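Local coordinates for sporozoite-specific SAG protein (Toxoplasma gondii, PDB 2WNK), which is a SAG2-related surface antigen of the sporozoite stage, built of two SRS domains and probably displayed on the parasite surface, at residues Ile35-Glu40 with Val96-Gln101; Asp43-Cys48 with Ala57-Val62; Ala129-Pro134 with Ser155-Gly160; Thr148-Asp153 with Thr208-Gln213; Gln212-Leu217 with Leu232-Ala237. All coordinates share one frame; numbering follows the deposited sequence.

In the fold
The five contacts spread over the two SRS domains of the chain. Interactions 1 and 2 lie in the first domain, their centres about 11 Å apart. They touch directly: Glu40 meets Thr45, and Phe97 meets Cys48. Interaction 2, a small hairpin, falls in the chain between the two segments of interaction 1. Interaction 3 takes the linker into the second domain, where it meets strand 152-158. Interaction 4 uses the N-terminal part of that same strand, about 22 Å away between centres. Interaction 5 follows directly, sharing Gln212 and Gln213 with interaction 4. Interactions 1 and 5 are about 52 Å apart between centres, which reflects an elongated two-domain molecule.

Interaction 1: residues Ile35-Glu40 with Val96-Gln101; sequences IKPAYE and VFFLCQ
The antiparallel pairing of strand 34-36 with strand 94-101 forms one margin of a four-stranded sheet in the first SRS domain. Lys36 and Leu99 are a hydrogen-bonded pair. Lys36 N gives a bond of 2.8 Å to Leu99 O, which accepts it in the carbonyl plane. Leu99 N returns a bond of 3.0 Å to Lys36 O. Ile35 and Cys100 form the neighbouring non-hydrogen-bonded pair. Cys100 is also tied by a disulfide to Cys28 of strand 22-28, outside this sheet. The main side-chain contact is between Ile35 and Phe98. Ile35 holds CG1 anti to its own backbone N (chi1 -165°), and the extended chain carries CD1 to the Phe98 ring. CD1 lies 3.6 Å from Phe98 CD1, in an oblique approach. Pro37 follows a cis peptide bond and crosses the same ring at about a right angle. Its CD is 3.9 Å from Phe98 CD1. The buried ring also meets Val47 of the hairpin strand 46-48, and Phe26 on strand 22-28. It is thus packed from several directions within the domain. On the sheet face of Lys36 and Leu99, the two CB atoms are 4.0 Å apart. The Phe98 ring has one polar neighbour across the pairing: Lys36 O sits at the ring edge, in plane, 3.8 Å from Phe98 CD1.

Interaction 2: residues Asp43-Cys48 with Ala57-Val62; sequences DSTKVC and AALKDV
Val47 and Leu59 cross at about a right angle beside a short beta hairpin in the first SRS domain, formed by strands 46-48 and 56-58. Val47 CG1 meets Leu59 CD1 at 3.8 Å. Val47 places CG1 anti to its carbonyl carbon (chi1 -60°), which turns this methyl to the leucine. Thr45 and Leu59 have another relation: they lie side by side and point the same way. Their CB atoms are 4.1 Å apart, and Thr45 CG2 runs along the leucine branch ending in CD2. The hydroxyl of Thr45 is used elsewhere, by Glu40 O and Gly42 O. The backbones set these side chains in place. Val47 and Ala57 exchange two bonds, from Val47 N to Ala57 O and from Ala57 N to Val47 O, both 2.9 Å. Leu59 N then reaches Thr45 O at 2.8 Å, nearly straight at hydrogen (174°). The disulfide of Cys48 with Cys53 closes the hairpin further along. Val47 also packs on Val96 of strand 94-101, joining the hairpin to the large sheet. Lys46 passes the other strand with its aliphatic chain and ends in a salt bridge to Glu56. Lys60 lies across Asp43 at about a right angle and bonds to Gly42 O through NZ. Its charged end does not contact the carboxylate: Lys60 NZ and Asp43 OD1 are 4.8 Å apart.

Interaction 3: residues Ala129-Pro134 with Ser155-Gly160; sequences AAPQAP and SFVCGG
With chi1 at 175°, Val157 holds CG2 anti to its carbonyl carbon and CG1 anti to its backbone N, and the CG2 branch faces Pro131. This contact joins the inter-domain linker to strand 152-158 of the second SRS domain. Val157 CG2 lies 4.0 Å from Pro131 CB and equally close to CG, with the two side chains crossing at about a right angle. Between the two prolines the linker bends in an inverse gamma turn centred on Gln132. The turn brings Ala133 towards the strand. Ala133 CB packs on Ser155 CB at 3.8 Å. The end of the linker then starts the edge pairing of the sheet. Val157 N donates to Pro134 O at 2.9 Å, with an angle of 151° at hydrogen and the donor tilted from the carbonyl plane. The backbone of Cys136 continues this pairing with Val157 and Gly159, so strand 135-136 runs parallel to strand 152-158. Phe156 carries CG between its backbone N and carbonyl carbon (chi1 57°). The ring leads away from the linker and packs on Leu143, Leu145 and Ile165. Of its side chain, CB stays near, 3.5 Å from Pro134 O. Pro131 also touches Leu89 of the first domain, so it contacts both domains. Ring atoms CG and CD of Pro134 lie against Ser155 O, with Pro134 CD 3.3 Å from Ser155 O.

Interaction 4: residues Thr148-Asp153 with Thr208-Gln213; sequences TAANSD and TDLPQQ
Asn151 N donates to Thr208 O in the one direct hydrogen bond between the two segments, at 2.7 Å. The donor lies in the carbonyl plane, on a lone pair of the oxygen, and the angle at hydrogen is 155°. Ala150 CB also sits by this oxygen, 3.2 Å from Thr208 O. Asn151 has a left-handed backbone conformation, with phi and psi both 52°. It and Ser152 face Val207, which is a G1 beta bulge where the chain enters strand 152-158 in the second SRS domain. The Asn151 side chain bends back over the same bond. Its CG lies anti to the carbonyl carbon (chi1 -50°). Asn151 OD1 lies 3.5 Å from Thr208 O, two acceptors side by side, so this is no hydrogen bond. A water then links the segments a second time. It donates to Asn151 OD1 at 2.9 Å and to Asp209 OD1 at 2.8 Å. Within segment 148-153, Ser152 OG gives a bond of 2.7 Å to Ala149 O, from above the carbonyl plane. This ties Ser152 back to the turn. Leu210 supplies the apolar side of the contact. Its branched end lies against the backbone of Ala149 and Ala150, with CG 3.7 Å from Ala150 N. Beyond the contact, Leu210 also packs on Ile147 and Val235. The contact therefore has one direct backbone bond and one water bridge, with Leu210 and Ala150 as the apolar part. Since the bridge relies on a water at an exposed site, the side-chain link is probably less rigid than the backbone bond.

Interaction 5: residues Gln212-Leu217 with Leu232-Ala237; sequences QQQQKL and LVTVSA
Leu217 faces Val233 across two antiparallel strands, and its CB lies 4.2 Å from Val233 CB and 4.0 Å from Val233 O. From CB the chain turns with CG anti to the carbonyl carbon (chi1 -81°). CD2 reaches back towards Val235, but chi2 is eclipsed, which leaves the two methyls less certainly placed than CB. At its tip, CD2 meets Val235 CG2 at 3.7 Å. The same side chain is buried against Leu185 and Leu188 of helix 185-188, and against Leu205. Leu217, Val233 and Val235, with Gln215, lie on one face of the pairing; the valines and the leucine are its buried part. The opposite face holds Lys216 and Thr234, which lie side by side and point the same way. Lys216 is extended beyond CG, and its NZ makes a salt bridge to Asp177. Gln214 is extended and lays its amide beside Thr234 CG2. Gln214 CD is 3.5 Å from Thr234 CG2, a van der Waals contact. Four backbone bonds join the strands. Leu217 N to Val233 O and Val233 N to Leu217 O are both 2.8 Å. Val235 N to Gln215 O is also 2.8 Å and straight at hydrogen (180°). Gln215 N to Val235 O is longer, at 3.1 Å. Beyond them, Ala237 CB fills in against the backbone of Gln212 and Gln214. The two strand axes run at 156° to each other. Strand 228-235 also pairs with strand 142-147 on its other side. The arrangement is that of a beta hairpin, strands 215-222 and 228-235, within a four-stranded mixed sheet of the second SRS domain.

Interaction 1: residues Ile35-Glu40 with Val96-Gln101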
# COMPACT_ATOMS: atom_id res chain seq x y z
N ILE A 35 25.24 6.39 0.76
CA ILE A 35 24.42 5.24 0.34
C ILE A 35 25.07 4.45 -0.81
O ILE A 35 25.80 5.02 -1.65
CB ILE A 35 22.98 5.67 -0.11
CG1 ILE A 35 22.03 4.45 -0.18
CG2 ILE A 35 23.04 6.34 -1.44
CD1 ILE A 35 20.55 4.85 -0.52
N LYS A 36 24.81 3.15 -0.82
CA LYS A 36 25.20 2.26 -1.91
C LYS A 36 23.96 1.55 -2.40
O LYS A 36 23.17 1.10 -1.59
CB LYS A 36 26.18 1.21 -1.41
CG LYS A 36 26.61 0.27 -2.53
CD LYS A 36 28.03 -0.12 -2.34
CE LYS A 36 28.69 -0.43 -3.69
NZ LYS A 36 28.38 -1.83 -4.02
N PRO A 37 23.75 1.48 -3.73
CA PRO A 37 24.59 1.97 -4.82
C PRO A 37 24.74 3.49 -4.76
O PRO A 37 23.84 4.19 -4.28
CB PRO A 37 23.78 1.63 -6.09
CG PRO A 37 22.82 0.55 -5.65
CD PRO A 37 22.47 0.92 -4.23
N ALA A 38 25.85 3.97 -5.31
CA ALA A 38 26.13 5.41 -5.38
C ALA A 38 24.90 6.18 -5.87
O ALA A 38 24.29 5.82 -6.88
CB ALA A 38 27.34 5.66 -6.30
N TYR A 39 24.52 7.22 -5.13
CA TYR A 39 23.23 7.86 -5.41
C TYR A 39 23.19 8.61 -6.76
O TYR A 39 24.01 9.52 -6.99
CB TYR A 39 22.75 8.80 -4.29
CG TYR A 39 21.45 9.43 -4.74
CD1 TYR A 39 21.41 10.73 -5.22
CD2 TYR A 39 20.29 8.67 -4.81
CE1 TYR A 39 20.25 11.29 -5.68
CE2 TYR A 39 19.11 9.22 -5.29
CZ TYR A 39 19.10 10.53 -5.72
OH TYR A 39 17.95 11.08 -6.20
N GLU A 40 22.27 8.21 -7.64
CA GLU A 40 21.89 8.99 -8.84
C GLU A 40 20.37 9.25 -8.87
O GLU A 40 19.58 8.44 -8.38
CB GLU A 40 22.28 8.25 -10.11
CG GLU A 40 23.70 7.74 -10.12
CD GLU A 40 24.64 8.71 -10.77
OE1 GLU A 40 25.85 8.67 -10.46
OE2 GLU A 40 24.17 9.53 -11.59
N VAL A 96 14.01 -4.64 -2.53
CA VAL A 96 15.19 -3.88 -2.88
C VAL A 96 16.04 -3.62 -1.62
O VAL A 96 15.53 -3.61 -0.51
CB VAL A 96 14.91 -2.57 -3.64
CG1 VAL A 96 14.17 -2.88 -4.98
CG2 VAL A 96 14.08 -1.60 -2.81
N PHE A 97 17.32 -3.36 -1.83
CA PHE A 97 18.27 -3.19 -0.73
C PHE A 97 19.16 -2.01 -0.97
O PHE A 97 19.48 -1.65 -2.13
CB PHE A 97 19.18 -4.43 -0.61
CG PHE A 97 18.45 -5.71 -0.34
CD1 PHE A 97 18.23 -6.10 0.96
CD2 PHE A 97 17.97 -6.49 -1.39
CE1 PHE A 97 17.57 -7.29 1.23
CE2 PHE A 97 17.31 -7.68 -1.12
CZ PHE A 97 17.11 -8.07 0.17
N PHE A 98 19.60 -1.40 0.15
CA PHE A 98 20.69 -0.45 0.10
C PHE A 98 21.68 -0.72 1.22
O PHE A 98 21.35 -1.45 2.19
CB PHE A 98 20.14 0.98 0.31
CG PHE A 98 19.07 1.34 -0.69
CD1 PHE A 98 19.43 1.78 -1.97
CD2 PHE A 98 17.72 1.20 -0.36
CE1 PHE A 98 18.48 2.13 -2.92
CE2 PHE A 98 16.75 1.53 -1.31
CZ PHE A 98 17.13 1.98 -2.59
N LEU A 99 22.88 -0.15 1.11
CA LEU A 99 23.77 -0.08 2.25
C LEU A 99 24.07 1.36 2.61
O LEU A 99 24.22 2.21 1.72
CB LEU A 99 25.10 -0.75 1.92
CG LEU A 99 24.92 -2.26 1.80
CD1 LEU A 99 26.14 -2.91 1.14
CD2 LEU A 99 24.66 -2.89 3.18
N CYS A 100 24.26 1.61 3.91
CA CYS A 100 24.79 2.87 4.40
C CYS A 100 26.23 2.54 4.80
O CYS A 100 26.45 1.61 5.58
CB CYS A 100 24.01 3.33 5.63
SG CYS A 100 22.25 3.78 5.33
N GLN A 101 27.16 3.27 4.23
CA GLN A 101 28.57 2.99 4.41
C GLN A 101 29.36 4.25 4.62
O GLN A 101 28.90 5.29 4.35
CB GLN A 101 29.12 2.25 3.19
CG GLN A 101 29.30 3.01 1.96
CD GLN A 101 29.63 2.16 0.74
OE1 GLN A 101 30.01 2.66 -0.29
NE2 GLN A 101 29.45 0.91 0.86

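Interaction 2: residues Asp43-Cys48 with Ala57-Val62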
# COMPACT_ATOMS: atom_id res chain seq x y z
N ASP A 43 15.93 8.60 -13.66
CA ASP A 43 16.06 7.45 -14.55
C ASP A 43 17.29 6.60 -14.23
O ASP A 43 17.31 5.40 -14.51
CB ASP A 43 16.13 7.93 -16.00
CG ASP A 43 15.48 6.97 -16.98
OD1 ASP A 43 14.96 5.92 -16.55
OD2 ASP A 43 15.49 7.27 -18.19
N SER A 44 18.30 7.21 -13.63
CA SER A 44 19.61 6.57 -13.44
C SER A 44 19.80 5.83 -12.11
O SER A 44 20.83 5.18 -11.92
CB SER A 44 20.76 7.58 -13.56
OG SER A 44 20.85 8.17 -14.85
N THR A 45 18.85 5.99 -11.18
CA THR A 45 18.97 5.47 -9.81
C THR A 45 19.17 3.97 -9.82
O THR A 45 18.49 3.29 -10.59
CB THR A 45 17.68 5.73 -9.02
OG1 THR A 45 17.46 7.15 -8.98
CG2 THR A 45 17.80 5.22 -7.59
N LYS A 46 20.08 3.48 -8.97
CA LYS A 46 20.29 2.04 -8.85
C LYS A 46 19.91 1.55 -7.45
O LYS A 46 19.89 2.34 -6.48
CB LYS A 46 21.74 1.68 -9.17
CG LYS A 46 22.17 2.11 -10.57
CD LYS A 46 23.45 1.39 -10.99
CE LYS A 46 23.16 -0.06 -11.36
NZ LYS A 46 24.40 -0.85 -11.68
N VAL A 47 19.61 0.26 -7.34
CA VAL A 47 19.31 -0.35 -6.04
C VAL A 47 20.13 -1.62 -5.95
O VAL A 47 20.50 -2.18 -6.98
CB VAL A 47 17.85 -0.75 -5.90
CG1 VAL A 47 16.95 0.52 -6.07
CG2 VAL A 47 17.49 -1.85 -6.95
N CYS A 48 20.38 -2.11 -4.73
CA CYS A 48 20.96 -3.47 -4.60
C CYS A 48 19.84 -4.51 -4.61
O CYS A 48 18.70 -4.21 -4.25
CB CYS A 48 21.81 -3.57 -3.35
SG CYS A 48 23.18 -2.45 -3.49
N ALA A 57 20.82 -3.35 -9.65
CA ALA A 57 20.05 -3.14 -10.88
C ALA A 57 19.56 -1.69 -10.92
O ALA A 57 19.50 -1.04 -9.89
CB ALA A 57 18.87 -4.06 -10.87
N ALA A 58 19.20 -1.20 -12.12
CA ALA A 58 18.53 0.09 -12.20
C ALA A 58 17.16 -0.01 -11.54
O ALA A 58 16.41 -0.99 -11.74
CB ALA A 58 18.38 0.52 -13.67
N LEU A 59 16.81 1.01 -10.78
CA LEU A 59 15.54 1.03 -10.10
C LEU A 59 14.34 0.79 -11.05
O LEU A 59 13.40 0.08 -10.68
CB LEU A 59 15.36 2.35 -9.33
CG LEU A 59 13.99 2.54 -8.70
CD1 LEU A 59 13.68 1.49 -7.64
CD2 LEU A 59 13.91 3.93 -8.07
N LYS A 60 14.32 1.39 -12.23
CA LYS A 60 13.14 1.24 -13.11
C LYS A 60 12.95 -0.16 -13.68
O LYS A 60 11.87 -0.48 -14.20
CB LYS A 60 13.12 2.24 -14.25
CG LYS A 60 14.46 2.61 -14.80
CD LYS A 60 15.00 3.74 -13.92
CE LYS A 60 13.90 4.38 -13.02
NZ LYS A 60 14.40 5.13 -11.81
N ASP A 61 14.01 -0.95 -13.61
CA ASP A 61 14.01 -2.35 -14.06
C ASP A 61 13.59 -3.31 -12.96
O ASP A 61 13.44 -4.53 -13.22
CB ASP A 61 15.41 -2.73 -14.52
CG ASP A 61 15.78 -2.07 -15.81
OD1 ASP A 61 14.86 -1.78 -16.60
OD2 ASP A 61 16.99 -1.87 -16.04
N VAL A 62 13.48 -2.80 -11.74
CA VAL A 62 12.96 -3.62 -10.62
C VAL A 62 11.61 -3.14 -10.13
O VAL A 62 10.71 -3.93 -9.85
CB VAL A 62 13.96 -3.67 -9.46
CG1 VAL A 62 13.41 -4.51 -8.33
CG2 VAL A 62 15.23 -4.26 -9.96

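Interaction 3: residues Ala129-Pro134 with Ser155-Gly160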
# COMPACT_ATOMS: atom_id res chain seq x y z
N ALA A 129 2.88 -6.97 -3.62
CA ALA A 129 2.33 -7.02 -4.97
C ALA A 129 1.05 -6.18 -5.02
O ALA A 129 0.37 -6.03 -4.02
CB ALA A 129 2.03 -8.47 -5.39
N ALA A 130 0.74 -5.61 -6.19
CA ALA A 130 -0.48 -4.85 -6.38
C ALA A 130 -1.69 -5.74 -6.12
O ALA A 130 -1.74 -6.85 -6.64
CB ALA A 130 -0.54 -4.37 -7.81
N PRO A 131 -2.67 -5.26 -5.33
CA PRO A 131 -3.91 -6.07 -5.19
C PRO A 131 -4.62 -6.17 -6.53
O PRO A 131 -4.58 -5.23 -7.36
CB PRO A 131 -4.77 -5.27 -4.19
CG PRO A 131 -3.89 -4.22 -3.61
CD PRO A 131 -2.67 -4.05 -4.49
N GLN A 132 -5.27 -7.30 -6.77
CA GLN A 132 -6.01 -7.48 -8.01
C GLN A 132 -7.45 -7.09 -7.74
O GLN A 132 -8.32 -7.94 -7.60
CB GLN A 132 -5.94 -8.93 -8.51
CG GLN A 132 -4.58 -9.28 -9.16
CD GLN A 132 -4.34 -8.62 -10.54
OE1 GLN A 132 -5.18 -8.74 -11.46
NE2 GLN A 132 -3.21 -7.95 -10.70
N ALA A 133 -7.67 -5.79 -7.60
CA ALA A 133 -9.03 -5.28 -7.34
C ALA A 133 -9.11 -3.86 -7.78
O ALA A 133 -8.09 -3.18 -7.81
CB ALA A 133 -9.45 -5.40 -5.83
N PRO A 134 -10.32 -3.40 -8.16
CA PRO A 134 -10.40 -1.99 -8.61
C PRO A 134 -10.19 -1.01 -7.47
O PRO A 134 -10.59 -1.30 -6.33
CB PRO A 134 -11.86 -1.88 -9.13
CG PRO A 134 -12.60 -2.92 -8.40
CD PRO A 134 -11.61 -4.09 -8.22
N SER A 155 -14.20 -7.35 -4.41
CA SER A 155 -13.11 -6.61 -3.69
C SER A 155 -13.01 -5.18 -4.25
O SER A 155 -13.21 -4.97 -5.46
CB SER A 155 -11.81 -7.40 -3.70
OG SER A 155 -12.07 -8.62 -2.95
N PHE A 156 -12.47 -4.26 -3.45
CA PHE A 156 -11.89 -3.07 -3.94
C PHE A 156 -10.85 -2.51 -3.03
O PHE A 156 -10.63 -3.05 -1.94
CB PHE A 156 -13.06 -2.05 -3.96
CG PHE A 156 -13.74 -1.84 -2.59
CD1 PHE A 156 -13.31 -0.76 -1.80
CD2 PHE A 156 -14.77 -2.66 -2.12
CE1 PHE A 156 -13.89 -0.52 -0.56
CE2 PHE A 156 -15.36 -2.46 -0.84
CZ PHE A 156 -14.91 -1.38 -0.06
N VAL A 157 -10.19 -1.45 -3.51
CA VAL A 157 -9.11 -0.79 -2.74
C VAL A 157 -9.46 0.67 -2.47
O VAL A 157 -9.77 1.41 -3.41
CB VAL A 157 -7.79 -0.86 -3.50
CG1 VAL A 157 -6.66 -0.05 -2.76
CG2 VAL A 157 -7.42 -2.31 -3.75
N CYS A 158 -9.35 1.10 -1.21
CA CYS A 158 -9.41 2.53 -0.90
C CYS A 158 -8.01 3.06 -1.20
O CYS A 158 -7.08 2.77 -0.44
CB CYS A 158 -9.82 2.75 0.59
SG CYS A 158 -11.56 2.37 1.01
N GLY A 159 -7.87 3.80 -2.29
CA GLY A 159 -6.55 4.14 -2.80
C GLY A 159 -6.21 5.62 -2.72
O GLY A 159 -7.05 6.47 -2.40
N GLY A 160 -4.96 5.91 -3.07
CA GLY A 160 -4.45 7.28 -3.15
C GLY A 160 -4.56 7.93 -1.79
O GLY A 160 -4.23 7.31 -0.77

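Interaction 4: residues Thr148-Asp153 with Thr208-Gln213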
# COMPACT_ATOMS: atom_id res chain seq x y z
N THR A 148 -23.51 -11.45 -7.79
CA THR A 148 -24.56 -12.05 -8.58
C THR A 148 -24.70 -13.51 -8.23
O THR A 148 -25.56 -14.19 -8.81
CB THR A 148 -24.28 -11.91 -10.09
OG1 THR A 148 -23.00 -12.47 -10.40
CG2 THR A 148 -24.23 -10.43 -10.45
N ALA A 149 -23.78 -14.05 -7.43
CA ALA A 149 -23.86 -15.50 -7.04
C ALA A 149 -23.81 -15.68 -5.52
O ALA A 149 -23.15 -14.88 -4.80
CB ALA A 149 -22.71 -16.26 -7.66
N ALA A 150 -24.47 -16.73 -5.06
CA ALA A 150 -24.27 -17.16 -3.67
C ALA A 150 -22.82 -17.55 -3.45
O ALA A 150 -22.06 -17.80 -4.44
CB ALA A 150 -25.20 -18.34 -3.28
N ASN A 151 -22.38 -17.51 -2.18
CA ASN A 151 -21.03 -18.01 -1.85
C ASN A 151 -19.96 -17.40 -2.72
O ASN A 151 -19.07 -18.11 -3.25
CB ASN A 151 -21.02 -19.52 -2.02
CG ASN A 151 -22.17 -20.15 -1.31
OD1 ASN A 151 -22.34 -19.95 -0.11
ND2 ASN A 151 -23.01 -20.84 -2.05
N SER A 152 -19.98 -16.08 -2.76
CA SER A 152 -19.01 -15.36 -3.59
C SER A 152 -18.57 -14.04 -2.96
O SER A 152 -19.16 -13.59 -1.96
CB SER A 152 -19.57 -15.16 -5.02
OG SER A 152 -20.54 -14.10 -5.06
N ASP A 153 -17.57 -13.43 -3.57
CA ASP A 153 -16.97 -12.18 -3.05
C ASP A 153 -16.63 -11.20 -4.13
O ASP A 153 -16.49 -11.59 -5.29
CB ASP A 153 -15.76 -12.48 -2.12
CG ASP A 153 -14.64 -13.28 -2.79
OD1 ASP A 153 -14.04 -12.79 -3.77
OD2 ASP A 153 -14.30 -14.35 -2.34
N THR A 208 -22.74 -15.37 1.67
CA THR A 208 -23.11 -16.76 1.53
C THR A 208 -24.41 -16.95 0.76
O THR A 208 -24.39 -17.12 -0.41
CB THR A 208 -23.12 -17.52 2.87
OG1 THR A 208 -24.16 -17.05 3.72
CG2 THR A 208 -21.82 -17.33 3.54
N ASP A 209 -25.54 -16.77 1.41
CA ASP A 209 -26.78 -16.91 0.71
C ASP A 209 -27.08 -15.53 0.15
O ASP A 209 -26.81 -14.55 0.81
CB ASP A 209 -27.93 -17.27 1.64
CG ASP A 209 -27.80 -18.66 2.21
OD1 ASP A 209 -27.35 -19.56 1.58
OD2 ASP A 209 -28.19 -18.83 3.33
N LEU A 210 -27.67 -15.49 -1.03
CA LEU A 210 -28.19 -14.23 -1.53
C LEU A 210 -29.42 -13.82 -0.74
O LEU A 210 -30.16 -14.67 -0.22
CB LEU A 210 -28.51 -14.34 -3.03
CG LEU A 210 -27.28 -14.53 -3.94
CD1 LEU A 210 -27.72 -14.88 -5.35
CD2 LEU A 210 -26.36 -13.32 -3.90
N PRO A 211 -29.68 -12.49 -0.65
CA PRO A 211 -30.85 -11.98 0.10
C PRO A 211 -32.16 -12.20 -0.65
O PRO A 211 -32.11 -12.43 -1.86
CB PRO A 211 -30.52 -10.47 0.23
CG PRO A 211 -29.77 -10.18 -1.07
CD PRO A 211 -28.89 -11.43 -1.28
N GLN A 212 -33.29 -12.21 0.07
CA GLN A 212 -34.63 -12.34 -0.51
C GLN A 212 -34.96 -11.28 -1.56
O GLN A 212 -35.60 -11.58 -2.57
CB GLN A 212 -35.66 -12.22 0.58
CG GLN A 212 -35.59 -13.40 1.54
CD GLN A 212 -36.93 -13.70 2.18
OE1 GLN A 212 -37.02 -13.94 3.39
NE2 GLN A 212 -37.99 -13.68 1.37
N GLN A 213 -34.62 -10.04 -1.25
CA GLN A 213 -34.79 -8.92 -2.20
C GLN A 213 -33.44 -8.34 -2.55
O GLN A 213 -32.47 -8.46 -1.75
CB GLN A 213 -35.71 -7.82 -1.62
CG GLN A 213 -37.15 -8.28 -1.30
CD GLN A 213 -38.10 -7.10 -0.93
OE1 GLN A 213 -37.68 -5.99 -0.59
NE2 GLN A 213 -39.38 -7.35 -1.01
O HOH W 1 -24.67 -20.46 1.53

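Interaction 5: residues Gln212-Leu217 with Leu232-Ala237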
# COMPACT_ATOMS: atom_id res chain seq x y z
N GLN A 212 -33.29 -12.21 0.07
CA GLN A 212 -34.63 -12.34 -0.51
C GLN A 212 -34.96 -11.28 -1.56
O GLN A 212 -35.60 -11.58 -2.57
CB GLN A 212 -35.66 -12.22 0.58
CG GLN A 212 -35.59 -13.40 1.54
CD GLN A 212 -36.93 -13.70 2.18
OE1 GLN A 212 -37.02 -13.94 3.39
NE2 GLN A 212 -37.99 -13.68 1.37
N GLN A 213 -34.62 -10.04 -1.25
CA GLN A 213 -34.79 -8.92 -2.20
C GLN A 213 -33.44 -8.34 -2.55
O GLN A 213 -32.47 -8.46 -1.75
CB GLN A 213 -35.71 -7.82 -1.62
CG GLN A 213 -37.15 -8.28 -1.30
CD GLN A 213 -38.10 -7.10 -0.93
OE1 GLN A 213 -37.68 -5.99 -0.59
NE2 GLN A 213 -39.38 -7.35 -1.01
N GLN A 214 -33.33 -7.74 -3.73
CA GLN A 214 -32.08 -7.07 -4.14
C GLN A 214 -31.69 -6.01 -3.10
O GLN A 214 -32.56 -5.32 -2.55
CB GLN A 214 -32.19 -6.41 -5.53
CG GLN A 214 -30.90 -5.70 -5.95
CD GLN A 214 -31.06 -4.81 -7.19
OE1 GLN A 214 -30.97 -3.59 -7.11
NE2 GLN A 214 -31.29 -5.42 -8.33
N GLN A 215 -30.39 -5.88 -2.85
CA GLN A 215 -29.84 -4.97 -1.82
C GLN A 215 -28.74 -4.14 -2.45
O GLN A 215 -28.15 -4.53 -3.47
CB GLN A 215 -29.29 -5.75 -0.58
CG GLN A 215 -30.30 -6.76 0.07
CD GLN A 215 -31.51 -6.13 0.79
OE1 GLN A 215 -32.60 -6.77 0.90
NE2 GLN A 215 -31.33 -4.97 1.37
N LYS A 216 -28.46 -3.00 -1.82
CA LYS A 216 -27.28 -2.21 -2.21
C LYS A 216 -26.44 -1.95 -0.96
O LYS A 216 -26.98 -1.69 0.13
CB LYS A 216 -27.71 -0.90 -2.84
CG LYS A 216 -28.23 -1.09 -4.24
CD LYS A 216 -28.40 0.27 -4.87
CE LYS A 216 -29.06 0.18 -6.20
NZ LYS A 216 -29.50 1.57 -6.64
N LEU A 217 -25.14 -2.12 -1.08
CA LEU A 217 -24.24 -1.95 0.05
C LEU A 217 -23.28 -0.90 -0.39
O LEU A 217 -22.64 -1.05 -1.41
CB LEU A 217 -23.41 -3.20 0.29
CG LEU A 217 -23.95 -4.43 1.04
CD1 LEU A 217 -25.37 -4.43 1.59
CD2 LEU A 217 -23.48 -5.78 0.59
N LEU A 232 -20.29 1.23 -4.52
CA LEU A 232 -21.69 0.81 -4.40
C LEU A 232 -21.80 -0.60 -4.96
O LEU A 232 -21.58 -0.83 -6.15
CB LEU A 232 -22.54 1.81 -5.22
CG LEU A 232 -24.05 1.81 -5.09
CD1 LEU A 232 -24.52 1.92 -3.62
CD2 LEU A 232 -24.60 2.97 -5.92
N VAL A 233 -22.19 -1.52 -4.09
CA VAL A 233 -22.30 -2.93 -4.49
C VAL A 233 -23.77 -3.31 -4.58
O VAL A 233 -24.50 -3.30 -3.58
CB VAL A 233 -21.66 -3.83 -3.49
CG1 VAL A 233 -21.57 -5.27 -4.03
CG2 VAL A 233 -20.30 -3.31 -3.07
N THR A 234 -24.20 -3.76 -5.76
CA THR A 234 -25.55 -4.29 -5.92
C THR A 234 -25.53 -5.80 -5.69
O THR A 234 -24.73 -6.51 -6.32
CB THR A 234 -26.13 -3.95 -7.30
OG1 THR A 234 -26.19 -2.52 -7.44
CG2 THR A 234 -27.55 -4.55 -7.43
N VAL A 235 -26.37 -6.28 -4.78
CA VAL A 235 -26.39 -7.70 -4.44
C VAL A 235 -27.69 -8.30 -4.95
O VAL A 235 -28.79 -7.87 -4.60
CB VAL A 235 -26.33 -7.95 -2.92
CG1 VAL A 235 -26.33 -9.45 -2.61
CG2 VAL A 235 -25.07 -7.33 -2.31
N SER A 236 -27.55 -9.27 -5.84
CA SER A 236 -28.73 -9.85 -6.49
C SER A 236 -29.63 -10.62 -5.50
O SER A 236 -29.14 -11.21 -4.53
CB SER A 236 -28.28 -10.75 -7.61
N ALA A 237 -30.95 -10.60 -5.73
CA ALA A 237 -31.92 -11.44 -4.97
C ALA A 237 -31.80 -12.93 -5.32
O ALA A 237 -31.52 -13.27 -6.47
CB ALA A 237 -33.34 -10.98 -5.27